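Local coordinates for protein transcription regulator AmtR (Mycobacterium smegmatis, PDB 5E57) that probably binds operator DNA as a dimeric TetR-family transcription regulator of nitrogen metabolism, at residues E12-A17 / D53-A58. Residues are numbered along the deposited sequence; the frame is centred on the assembly and turned at random.
Sequences EILDAA and DDILDA
Ile55 lies against Ile13, Leu14 and Ala17, and the side-chain contacts are all apolar. Their tightest point is Ala17 CB against Ile55 CG2 at 3.5 Å. With chi1 at -63°, CG2 of Ile55 lies anti to the backbone N and is directed at Ala17 and at Leu14 CD2, the latter at 4.2 Å, while CG1 lies anti to the carbonyl carbon and carries CD1 to within 4.4 Å of Ile13 CG2. Leu14 makes the second group of contacts through a single methyl, CD2, which sits 3.8 Å from Ala58 CB and so reaches one helical turn beyond Ile55. The same CD2 also rests 3.8 Å from Ile55 O, a van der Waals contact with a backbone carbonyl oxygen. The short axes cross at -90° with a closest approach of 10.2 Å, a perpendicular packing that limits the overlap to these few side chains. Helix 9-23 thereby meets helix 52-61, the first and fourth helices of the TetR-type fold, whose predicted helix-turn-helix lies between them in sequence. Ile34 of helix 31-38, within that motif, touches both Ala17 and Ile55, and Phe49 packs on Leu14 and Ile55. Elsewhere on helix 52-61, Asp54 OD1 forms a salt bridge with Arg116.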
# COMPACT_ATOMS: atom_id res chain seq x y z
N GLU A 12 -4.92 12.77 24.47
CA GLU A 12 -3.90 11.92 25.09
C GLU A 12 -4.29 10.43 24.90
O GLU A 12 -3.47 9.55 24.69
CB GLU A 12 -3.81 12.28 26.57
CG GLU A 12 -2.44 12.76 27.00
CD GLU A 12 -2.35 12.92 28.51
OE1 GLU A 12 -3.12 13.76 28.99
OE2 GLU A 12 -1.56 12.21 29.18
N ILE A 13 -5.58 10.18 24.95
CA ILE A 13 -6.08 8.85 24.79
C ILE A 13 -5.87 8.44 23.36
O ILE A 13 -5.35 7.34 23.12
CB ILE A 13 -7.57 8.74 25.15
CG1 ILE A 13 -7.73 8.93 26.65
CG2 ILE A 13 -8.10 7.37 24.76
CD1 ILE A 13 -9.16 9.33 27.02
N LEU A 14 -6.22 9.33 22.43
CA LEU A 14 -6.07 9.02 20.99
C LEU A 14 -4.59 8.77 20.66
O LEU A 14 -4.25 7.81 19.95
CB LEU A 14 -6.65 10.13 20.12
CG LEU A 14 -8.20 10.22 20.02
CD1 LEU A 14 -8.55 11.55 19.37
CD2 LEU A 14 -8.76 9.05 19.20
N ASP A 15 -3.70 9.63 21.19
CA ASP A 15 -2.29 9.48 20.92
C ASP A 15 -1.73 8.17 21.47
O ASP A 15 -0.90 7.52 20.80
CB ASP A 15 -1.46 10.68 21.43
CG ASP A 15 0.07 10.50 21.15
OD1 ASP A 15 0.53 10.36 19.97
OD2 ASP A 15 0.82 10.50 22.13
N ALA A 16 -2.14 7.82 22.70
CA ALA A 16 -1.69 6.62 23.33
C ALA A 16 -2.20 5.37 22.56
O ALA A 16 -1.45 4.42 22.36
CB ALA A 16 -2.13 6.60 24.79
N ALA A 17 -3.47 5.39 22.14
CA ALA A 17 -4.05 4.28 21.38
C ALA A 17 -3.40 4.16 19.99
O ALA A 17 -3.22 3.02 19.47
CB ALA A 17 -5.55 4.48 21.23
N ASP A 53 -13.60 0.40 19.87
CA ASP A 53 -14.00 0.66 18.51
C ASP A 53 -14.21 2.15 18.26
O ASP A 53 -13.90 2.66 17.17
CB ASP A 53 -15.28 -0.14 18.17
CG ASP A 53 -15.02 -1.57 17.78
OD1 ASP A 53 -13.86 -2.06 17.62
OD2 ASP A 53 -16.03 -2.25 17.56
N ASP A 54 -14.79 2.86 19.25
CA ASP A 54 -15.00 4.29 19.14
C ASP A 54 -13.67 4.98 19.01
O ASP A 54 -13.57 6.05 18.36
CB ASP A 54 -15.69 4.87 20.36
CG ASP A 54 -17.19 4.46 20.46
OD1 ASP A 54 -17.83 4.20 19.42
OD2 ASP A 54 -17.69 4.40 21.59
N ILE A 55 -12.64 4.42 19.65
CA ILE A 55 -11.29 5.08 19.60
C ILE A 55 -10.72 4.95 18.17
O ILE A 55 -10.25 5.92 17.56
CB ILE A 55 -10.31 4.44 20.61
CG1 ILE A 55 -10.83 4.65 22.06
CG2 ILE A 55 -8.92 5.00 20.44
CD1 ILE A 55 -10.10 3.85 23.12
N LEU A 56 -10.81 3.74 17.64
CA LEU A 56 -10.37 3.42 16.29
C LEU A 56 -11.14 4.22 15.27
O LEU A 56 -10.54 4.71 14.30
CB LEU A 56 -10.52 1.90 16.01
CG LEU A 56 -10.09 1.35 14.64
CD1 LEU A 56 -8.60 1.59 14.41
CD2 LEU A 56 -10.37 -0.13 14.49
N ASP A 57 -12.44 4.40 15.49
CA ASP A 57 -13.22 5.24 14.58
C ASP A 57 -12.70 6.65 14.52
O ASP A 57 -12.51 7.18 13.42
CB ASP A 57 -14.69 5.26 14.94
CG ASP A 57 -15.59 5.03 13.70
OD1 ASP A 57 -15.07 4.70 12.59
OD2 ASP A 57 -16.83 5.19 13.88
N ALA A 58 -12.42 7.27 15.67
CA ALA A 58 -11.92 8.62 15.64
C ALA A 58 -10.52 8.68 14.96
O ALA A 58 -10.25 9.55 14.18
CB ALA A 58 -11.91 9.18 17.02